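Local coordinates for protein predicted component of a thermophile-specific DNA repair system, contains a RAMP domain (Methanopyrus kandleri, PDB 4N0L) that probably binds CRISPR RNA through an RRM-like RAMP core, as a Csm3 subunit of type III-A CRISPR-Cas interference, and also holds a zinc ion, at residues E295-E300 against V319-D324; R271-C276 against D303-L308; G291-E296 against S309-E314. All coordinates share one frame; numbering follows the deposited sequence.

Contact 1: residues E295-E300 against V319-D324; sequences EEDKDE and VIRARD
Asp297 OD1 is met by two arginines: Arg321 NE hydrogen-bonds to Asp297 OD1 over 2.6 Å, and Arg323 NH1 pairs with the same oxygen as a salt bridge of 3.1 Å, set obliquely to its guanidinium. The first pairing is one half of a side-on, bidentate salt bridge. Arg321 NH1 donates to Asp297 OD2 over 3.1 Å, both N-H groups point almost straight at their oxygens, and both oxygens use the syn lone pair. Carboxylate and guanidinium planes are only 10° apart and nearly coplanar, so the two bonds together fix the rotation of the Asp297 carboxylate. Asp297 OD2 has a further donor in the backbone N of Glu294.

Arg323 is used differently. Glu296, with CG swung anti to its own N (chi1 180°) and the rest of the chain extended, lays OE1 over one guanidinium face, 3.3 Å from Arg323 NH2. No N-H points at this oxygen, leaving a long, weak ion pair that rests on charge alone. Arg321 CD sits 3.6 Å above the centre of the opposite face of the Arg323 guanidinium.

Two acids and two arginines form a salt-bridge network, tying surface helix 295-300 to the end of strand 318-321, outermost in the RRM-like antiparallel sheet, and the short helical turn after it.

Contact 2: residues R271-C276 against D303-L308; sequences RIAALC and DEVTYL
Arg271 starts with CG beside its backbone N (chi1 -67°) and then runs extended to NE, which carries the guanidinium out to the loop, while Glu304 folds back at chi2 (-66°) and turns its carboxylate toward the same place. The two meet at Arg271 NH1. Its main bond is to the backbone: Arg271 NH1 donates to Glu304 O over 3.0 Å, with an N-H...O angle of 158°. The carbonyl oxygen lies near the guanidinium plane, and the donor lies in the carbonyl plane, on a lone pair. Glu304 OE1, 3.1 Å from Arg271 NH1, adds a salt bridge whose hydrogen bond is bent and weak. A water accepts from Arg271 NH1 at 3.0 Å and donates a hydrogen bond to Asp303 O, although Asp303 is poorly ordered.

Farther along the strand the contact becomes apolar. Ala273 CB touches Leu308 CD1 at 4.0 Å and Val305 CG2 at 4.3 Å, packing the loop that follows helix 295-300 against strand 268-278. At this point the strand has a classic beta bulge, in which Ala273 and Ala274 both face Val11 of strand 7-16.

The buried guanidinium therefore has its charge met at two of its nitrogens, by Glu304 at NH1 and by Glu269 at NE, and the like charge of nearby Arg223 probably makes these acids more important. The straighter bond, to a main-chain carbonyl, ties the guanidinium to the loop backbone, while the exposed Glu304 carboxylate probably contributes mainly electrostatic attraction.

Contact 3: residues G291-E296 against S309-E314; sequences GFPEEE and SDLEAE
Pro293 meets the segment 309-314 with CG and CD, and its atoms can be followed in turn. Pro293 CB turns back within its own segment and lies over the centre of the Phe292 ring, 3.9 Å above its plane, next to the cis peptide bond that joins the two residues. Pro293 CG, the next atom, reaches across to Leu311 CB at 3.6 Å. Pro293 CD, which closes the ring onto the backbone N, is 3.7 Å from Leu311 CB and comes within 3.8 Å of Glu312 O. The proline ring and the Leu311 side chain cross at about a right angle. CB is the leucine atom nearest the proline, with Leu311 CD2 at the margin, 4.2 Å from Pro293 CD.

This proline follows directly on a small antiparallel sheet of two strands, 290-292 and 314-316, and the cis bond lies where the chain leaves the first strand for helix 295-300, for which Glu294 is the N-cap. Phe292 and Glu314 form a hydrogen-bonded antiparallel pair. Glu314 N donates to Phe292 O over 2.9 Å with an N-H...O angle of 167°. The return bond, from Phe292 N to Glu314 O at 3.0 Å, is more bent (148°). Glu314 O also receives a CA-H...O contact from Gly291 CA.

Beyond the pair, the methyl of Ala313 presses on the backbone of Pro293, with Ala313 CB 3.3 Å from Pro293 O. The Phe292 ring packs on the main sheet, at Ala273, Ala274 and Cys276 of strand 268-278 and Val11 of strand 7-16.

The three contacts lie side by side on one flank of the chain, with centres about 8 Å (1 and 2), 9 Å (1 and 3) and 10 Å (2 and 3) apart. Contacts 1 and 2 are joined through the main sheet, where Ile320 O is 2.8 Å from Leu275 N, a probable hydrogen bond between neighbouring strands. Contacts 1 and 3 both use helix 295-300, and Lys298 NZ reaches Leu311 O at 2.9 Å, probably a hydrogen bond. The link between contacts 2 and 3 includes packing of Ala274 CB on Phe292 CZ at 3.5 Å. All three lie away from the zinc site of His86, Cys88, Cys115 and Cys118.

Contact 1: residues E295-E300 against V319-D324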
loop_
_atom_site.group_PDB
_atom_site.type_symbol
_atom_site.label_atom_id
_atom_site.label_comp_id
_atom_site.label_asym_id
_atom_site.label_seq_id
_atom_site.Cartn_x
_atom_site.Cartn_y
_atom_site.Cartn_z
ATOM N N GLU A 295 -2.154 19.202 20.365
ATOM C CA GLU A 295 -1.198 19.123 21.467
ATOM C C GLU A 295 -1.462 17.906 22.344
ATOM O O GLU A 295 -0.531 17.231 22.785
ATOM C CB GLU A 295 -1.231 20.398 22.313
ATOM C CG GLU A 295 -0.074 20.498 23.299
ATOM C CD GLU A 295 -0.118 21.758 24.142
ATOM O OE1 GLU A 295 -1.197 22.383 24.229
ATOM O OE2 GLU A 295 0.928 22.125 24.718
ATOM N N GLU A 296 -2.738 17.639 22.601
ATOM C CA GLU A 296 -3.140 16.481 23.388
ATOM C C GLU A 296 -2.634 15.178 22.762
ATOM O O GLU A 296 -2.154 14.295 23.469
ATOM C CB GLU A 296 -4.661 16.438 23.542
ATOM C CG GLU A 296 -5.163 15.253 24.348
ATOM C CD GLU A 296 -6.649 15.325 24.635
ATOM O OE1 GLU A 296 -7.220 14.297 25.055
ATOM O OE2 GLU A 296 -7.244 16.411 24.458
ATOM N N ASP A 297 -2.743 15.070 21.438
ATOM C CA ASP A 297 -2.283 13.886 20.713
ATOM C C ASP A 297 -0.781 13.675 20.879
ATOM O O ASP A 297 -0.309 12.541 20.968
ATOM C CB ASP A 297 -2.615 13.983 19.219
ATOM C CG ASP A 297 -4.105 14.067 18.949
ATOM O OD1 ASP A 297 -4.831 13.111 19.291
ATOM O OD2 ASP A 297 -4.545 15.081 18.370
ATOM N N LYS A 298 -0.035 14.775 20.902
ATOM C CA LYS A 298 1.420 14.725 21.022
ATOM C C LYS A 298 1.852 14.252 22.409
ATOM O O LYS A 298 2.767 13.439 22.537
ATOM C CB LYS A 298 2.024 16.095 20.713
ATOM C CG LYS A 298 1.712 16.588 19.309
ATOM C CD LYS A 298 2.275 17.975 19.054
ATOM C CE LYS A 298 1.768 18.525 17.730
ATOM N NZ LYS A 298 2.365 19.848 17.401
ATOM N N ASP A 299 1.198 14.775 23.443
ATOM C CA ASP A 299 1.460 14.346 24.815
ATOM C C ASP A 299 1.106 12.873 25.002
ATOM O O ASP A 299 1.822 12.132 25.673
ATOM C CB ASP A 299 0.682 15.204 25.816
ATOM C CG ASP A 299 1.168 16.641 25.862
ATOM O OD1 ASP A 299 2.270 16.921 25.345
ATOM O OD2 ASP A 299 0.451 17.492 26.428
ATOM N N GLU A 300 -0.015 12.464 24.416
ATOM C CA GLU A 300 -0.469 11.076 24.480
ATOM C C GLU A 300 0.450 10.103 23.740
ATOM O O GLU A 300 0.567 8.944 24.134
ATOM C CB GLU A 300 -1.891 10.951 23.922
ATOM C CG GLU A 300 -2.975 11.592 24.781
ATOM C CD GLU A 300 -3.226 10.845 26.078
ATOM O OE1 GLU A 300 -2.767 9.691 26.208
ATOM O OE2 GLU A 300 -3.884 11.417 26.972
ATOM N N VAL A 319 -11.802 12.481 12.830
ATOM C CA VAL A 319 -10.532 11.851 13.169
ATOM C C VAL A 319 -10.761 10.639 14.062
ATOM O O VAL A 319 -11.296 10.765 15.164
ATOM C CB VAL A 319 -9.582 12.837 13.882
ATOM C CG1 VAL A 319 -8.358 12.108 14.426
ATOM C CG2 VAL A 319 -9.170 13.961 12.940
ATOM N N ILE A 320 -10.369 9.465 13.579
ATOM C CA ILE A 320 -10.463 8.248 14.378
ATOM C C ILE A 320 -9.106 7.930 14.992
ATOM O O ILE A 320 -8.177 7.531 14.290
ATOM C CB ILE A 320 -10.923 7.038 13.543
ATOM C CG1 ILE A 320 -12.185 7.375 12.745
ATOM C CG2 ILE A 320 -11.143 5.827 14.443
ATOM C CD1 ILE A 320 -13.364 7.757 13.606
ATOM N N ARG A 321 -8.998 8.096 16.306
ATOM C CA ARG A 321 -7.743 7.865 17.008
ATOM C C ARG A 321 -7.690 6.455 17.565
ATOM O O ARG A 321 -8.725 5.864 17.877
ATOM C CB ARG A 321 -7.563 8.872 18.146
ATOM C CG ARG A 321 -7.440 10.316 17.699
ATOM C CD ARG A 321 -7.621 11.272 18.868
ATOM N NE ARG A 321 -7.214 12.628 18.513
ATOM C CZ ARG A 321 -8.021 13.525 17.957
ATOM N NH1 ARG A 321 -7.571 14.737 17.661
ATOM N NH2 ARG A 321 -9.278 13.204 17.689
ATOM N N ALA A 322 -6.484 5.909 17.669
ATOM C CA ALA A 322 -6.277 4.640 18.353
ATOM C C ALA A 322 -6.788 4.779 19.781
ATOM O O ALA A 322 -7.361 3.849 20.352
ATOM C CB ALA A 322 -4.812 4.250 18.339
ATOM N N ARG A 323 -6.558 5.963 20.341
ATOM C CA ARG A 323 -6.981 6.323 21.687
ATOM C C ARG A 323 -8.504 6.253 21.860
ATOM O O ARG A 323 -9.000 6.005 22.959
ATOM C CB ARG A 323 -6.449 7.729 22.002
ATOM C CG ARG A 323 -7.175 8.518 23.078
ATOM C CD ARG A 323 -6.527 9.890 23.239
ATOM N NE ARG A 323 -7.406 10.984 22.834
ATOM C CZ ARG A 323 -6.978 12.142 22.340
ATOM N NH1 ARG A 323 -5.680 12.354 22.172
ATOM N NH2 ARG A 323 -7.849 13.085 22.002
ATOM N N ASP A 324 -9.238 6.438 20.766
ATOM C CA ASP A 324 -10.696 6.313 20.789
ATOM C C ASP A 324 -11.153 4.858 20.864
ATOM O O ASP A 324 -12.241 4.570 21.361
ATOM C CB ASP A 324 -11.321 6.976 19.557
ATOM C CG ASP A 324 -11.009 8.454 19.467
ATOM O OD1 ASP A 324 -10.819 9.089 20.525
ATOM O OD2 ASP A 324 -10.967 8.982 18.336
#

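Contact 2: residues R271-C276 against D303-L308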
loop_
_atom_site.group_PDB
_atom_site.type_symbol
_atom_site.label_atom_id
_atom_site.label_comp_id
_atom_site.label_asym_id
_atom_site.label_seq_id
_atom_site.Cartn_x
_atom_site.Cartn_y
_atom_site.Cartn_z
ATOM N N ARG A 271 3.301 2.119 13.080
ATOM C CA ARG A 271 2.599 2.611 14.255
ATOM C C ARG A 271 1.625 3.691 13.813
ATOM O O ARG A 271 2.010 4.832 13.567
ATOM C CB ARG A 271 3.584 3.150 15.294
ATOM C CG ARG A 271 4.463 2.071 15.910
ATOM C CD ARG A 271 5.519 2.647 16.840
ATOM N NE ARG A 271 6.283 1.589 17.499
ATOM C CZ ARG A 271 6.771 1.668 18.733
ATOM N NH1 ARG A 271 6.594 2.767 19.456
ATOM N NH2 ARG A 271 7.450 0.648 19.244
ATOM N N ILE A 272 0.358 3.312 13.700
ATOM C CA ILE A 272 -0.654 4.182 13.121
ATOM C C ILE A 272 -1.518 4.786 14.219
ATOM O O ILE A 272 -2.290 4.087 14.876
ATOM C CB ILE A 272 -1.532 3.419 12.117
ATOM C CG1 ILE A 272 -0.657 2.821 11.013
ATOM C CG2 ILE A 272 -2.595 4.335 11.535
ATOM C CD1 ILE A 272 -1.372 1.821 10.125
ATOM N N ALA A 273 -1.377 6.092 14.414
ATOM C CA ALA A 273 -2.015 6.776 15.530
ATOM C C ALA A 273 -3.463 7.157 15.238
ATOM O O ALA A 273 -4.293 7.203 16.149
ATOM C CB ALA A 273 -1.216 8.015 15.903
ATOM N N ALA A 274 -3.776 7.416 13.972
ATOM C CA ALA A 274 -5.112 7.882 13.625
ATOM C C ALA A 274 -5.477 7.675 12.161
ATOM O O ALA A 274 -4.613 7.666 11.281
ATOM C CB ALA A 274 -5.253 9.353 13.982
ATOM N N LEU A 275 -6.773 7.498 11.916
ATOM C CA LEU A 275 -7.330 7.558 10.569
ATOM C C LEU A 275 -8.084 8.873 10.411
ATOM O O LEU A 275 -9.065 9.119 11.112
ATOM C CB LEU A 275 -8.260 6.373 10.298
ATOM C CG LEU A 275 -7.681 5.056 9.770
ATOM C CD1 LEU A 275 -6.343 4.714 10.414
ATOM C CD2 LEU A 275 -8.680 3.931 9.983
ATOM N N CYS A 276 -7.637 9.705 9.476
ATOM C CA CYS A 276 -8.187 11.047 9.330
ATOM C C CYS A 276 -8.976 11.201 8.035
ATOM O O CYS A 276 -8.419 11.112 6.941
ATOM C CB CYS A 276 -7.064 12.084 9.392
ATOM S SG CYS A 276 -5.998 11.934 10.853
ATOM N N ASP A 303 6.603 9.231 23.722
ATOM C CA ASP A 303 7.630 8.532 22.944
ATOM C C ASP A 303 7.178 7.420 21.984
ATOM O O ASP A 303 8.020 6.797 21.335
ATOM C CB ASP A 303 8.660 7.944 23.919
ATOM C CG ASP A 303 10.060 7.894 23.337
ATOM O OD1 ASP A 303 10.430 8.823 22.588
ATOM O OD2 ASP A 303 10.792 6.925 23.630
ATOM N N GLU A 304 5.878 7.165 21.877
ATOM C CA GLU A 304 5.410 6.015 21.101
ATOM C C GLU A 304 5.249 6.343 19.615
ATOM O O GLU A 304 5.560 5.510 18.764
ATOM C CB GLU A 304 4.084 5.488 21.663
ATOM C CG GLU A 304 4.143 4.999 23.112
ATOM C CD GLU A 304 5.019 3.764 23.307
ATOM O OE1 GLU A 304 5.495 3.184 22.306
ATOM O OE2 GLU A 304 5.240 3.377 24.474
ATOM N N VAL A 305 4.770 7.541 19.296
ATOM C CA VAL A 305 4.659 7.954 17.901
ATOM C C VAL A 305 5.309 9.327 17.756
ATOM O O VAL A 305 4.643 10.356 17.845
ATOM C CB VAL A 305 3.192 8.011 17.419
ATOM C CG1 VAL A 305 3.132 8.327 15.930
ATOM C CG2 VAL A 305 2.479 6.696 17.707
ATOM N N THR A 306 6.617 9.325 17.510
ATOM C CA THR A 306 7.422 10.543 17.564
ATOM C C THR A 306 7.128 11.527 16.437
ATOM O O THR A 306 7.399 12.722 16.566
ATOM C CB THR A 306 8.926 10.206 17.543
ATOM O OG1 THR A 306 9.308 9.765 16.235
ATOM C CG2 THR A 306 9.233 9.116 18.553
ATOM N N TYR A 307 6.572 11.022 15.340
ATOM C CA TYR A 307 6.298 11.842 14.164
ATOM C C TYR A 307 5.295 12.945 14.465
ATOM O O TYR A 307 5.338 14.014 13.855
ATOM C CB TYR A 307 5.777 10.972 13.019
ATOM C CG TYR A 307 5.545 11.710 11.714
ATOM C CD1 TYR A 307 6.529 12.526 11.168
ATOM C CD2 TYR A 307 4.348 11.576 11.020
ATOM C CE1 TYR A 307 6.325 13.188 9.966
ATOM C CE2 TYR A 307 4.133 12.235 9.822
ATOM C CZ TYR A 307 5.126 13.039 9.299
ATOM O OH TYR A 307 4.911 13.700 8.110
ATOM N N LEU A 308 4.398 12.679 15.410
ATOM C CA LEU A 308 3.320 13.611 15.720
ATOM C C LEU A 308 3.840 14.950 16.239
ATOM O O LEU A 308 3.220 15.988 16.011
ATOM C CB LEU A 308 2.354 12.995 16.732
ATOM C CG LEU A 308 1.625 11.730 16.262
ATOM C CD1 LEU A 308 0.538 11.330 17.246
ATOM C CD2 LEU A 308 1.051 11.892 14.855
HETATM O O HOH W 1 8.220 3.842 21.799
#

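Contact 3: residues G291-E296 against S309-E314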
loop_
_atom_site.group_PDB
_atom_site.type_symbol
_atom_site.label_atom_id
_atom_site.label_comp_id
_atom_site.label_asym_id
_atom_site.label_seq_id
_atom_site.Cartn_x
_atom_site.Cartn_y
_atom_site.Cartn_z
ATOM N N GLY A 291 -9.102 18.470 14.446
ATOM C CA GLY A 291 -7.697 18.622 14.118
ATOM C C GLY A 291 -6.844 17.452 14.566
ATOM O O GLY A 291 -7.153 16.779 15.552
ATOM N N PHE A 292 -5.765 17.211 13.826
ATOM C CA PHE A 292 -4.803 16.173 14.170
ATOM C C PHE A 292 -3.478 16.409 13.454
ATOM O O PHE A 292 -3.461 16.719 12.262
ATOM C CB PHE A 292 -5.346 14.784 13.817
ATOM C CG PHE A 292 -4.483 13.655 14.306
ATOM C CD1 PHE A 292 -4.609 13.184 15.604
ATOM C CD2 PHE A 292 -3.542 13.069 13.475
ATOM C CE1 PHE A 292 -3.812 12.148 16.065
ATOM C CE2 PHE A 292 -2.743 12.034 13.929
ATOM C CZ PHE A 292 -2.878 11.574 15.227
ATOM N N PRO A 293 -2.360 16.260 14.183
ATOM C CA PRO A 293 -2.362 15.996 15.623
ATOM C C PRO A 293 -2.431 17.278 16.450
ATOM O O PRO A 293 -1.723 18.242 16.157
ATOM C CB PRO A 293 -1.030 15.280 15.840
ATOM C CG PRO A 293 -0.134 15.891 14.818
ATOM C CD PRO A 293 -1.003 16.174 13.613
ATOM N N GLU A 294 -3.291 17.291 17.461
ATOM C CA GLU A 294 -3.342 18.409 18.396
ATOM C C GLU A 294 -2.328 18.193 19.516
ATOM O O GLU A 294 -1.701 17.134 19.590
ATOM C CB GLU A 294 -4.755 18.580 18.950
ATOM C CG GLU A 294 -5.725 19.164 17.930
ATOM C CD GLU A 294 -7.176 19.017 18.339
ATOM O OE1 GLU A 294 -7.449 18.321 19.339
ATOM O OE2 GLU A 294 -8.047 19.598 17.655
ATOM N N GLU A 295 -2.154 19.202 20.365
ATOM C CA GLU A 295 -1.198 19.123 21.467
ATOM C C GLU A 295 -1.462 17.906 22.344
ATOM O O GLU A 295 -0.531 17.231 22.785
ATOM C CB GLU A 295 -1.231 20.398 22.313
ATOM C CG GLU A 295 -0.074 20.498 23.299
ATOM C CD GLU A 295 -0.118 21.758 24.142
ATOM O OE1 GLU A 295 -1.197 22.383 24.229
ATOM O OE2 GLU A 295 0.928 22.125 24.718
ATOM N N GLU A 296 -2.738 17.639 22.601
ATOM C CA GLU A 296 -3.140 16.481 23.388
ATOM C C GLU A 296 -2.634 15.178 22.762
ATOM O O GLU A 296 -2.154 14.295 23.469
ATOM C CB GLU A 296 -4.661 16.438 23.542
ATOM C CG GLU A 296 -5.163 15.253 24.348
ATOM C CD GLU A 296 -6.649 15.325 24.635
ATOM O OE1 GLU A 296 -7.220 14.297 25.055
ATOM O OE2 GLU A 296 -7.244 16.411 24.458
ATOM N N SER A 309 4.982 14.930 16.919
ATOM C CA SER A 309 5.554 16.157 17.470
ATOM C C SER A 309 6.137 17.065 16.390
ATOM O O SER A 309 6.356 18.253 16.624
ATOM C CB SER A 309 6.639 15.828 18.502
ATOM O OG SER A 309 6.092 15.190 19.643
ATOM N N ASP A 310 6.379 16.509 15.208
ATOM C CA ASP A 310 6.946 17.277 14.102
ATOM C C ASP A 310 5.866 17.938 13.255
ATOM O O ASP A 310 6.168 18.719 12.355
ATOM C CB ASP A 310 7.814 16.384 13.213
ATOM C CG ASP A 310 8.961 15.744 13.969
ATOM O OD1 ASP A 310 9.255 16.192 15.096
ATOM O OD2 ASP A 310 9.574 14.796 13.432
ATOM N N LEU A 311 4.626 17.581 13.551
ATOM C CA LEU A 311 3.482 17.994 12.766
ATOM C C LEU A 311 2.703 19.134 13.386
ATOM O O LEU A 311 2.479 19.180 14.581
ATOM C CB LEU A 311 2.535 16.815 12.569
ATOM C CG LEU A 311 2.682 15.981 11.305
ATOM C CD1 LEU A 311 4.108 16.012 10.808
ATOM C CD2 LEU A 311 2.221 14.560 11.544
ATOM N N GLU A 312 2.280 20.048 12.533
ATOM C CA GLU A 312 1.275 21.025 12.876
ATOM C C GLU A 312 -0.063 20.346 12.615
ATOM O O GLU A 312 -0.153 19.442 11.801
ATOM C CB GLU A 312 1.447 22.266 12.010
ATOM C CG GLU A 312 1.340 23.583 12.756
ATOM C CD GLU A 312 2.288 23.699 13.934
ATOM O OE1 GLU A 312 3.393 24.244 13.758
ATOM O OE2 GLU A 312 1.924 23.267 15.043
ATOM N N ALA A 313 -1.098 20.754 13.323
ATOM C CA ALA A 313 -2.384 20.094 13.183
ATOM C C ALA A 313 -3.051 20.389 11.845
ATOM O O ALA A 313 -2.939 21.478 11.311
ATOM C CB ALA A 313 -3.299 20.466 14.330
ATOM N N GLU A 314 -3.742 19.398 11.309
ATOM C CA GLU A 314 -4.511 19.587 10.088
ATOM C C GLU A 314 -5.982 19.362 10.330
ATOM O O GLU A 314 -6.387 18.608 11.220
ATOM C CB GLU A 314 -4.062 18.661 8.958
ATOM C CG GLU A 314 -3.349 19.339 7.785
ATOM C CD GLU A 314 -1.849 19.291 7.877
ATOM O OE1 GLU A 314 -1.287 18.181 7.883
ATOM O OE2 GLU A 314 -1.222 20.368 7.867
#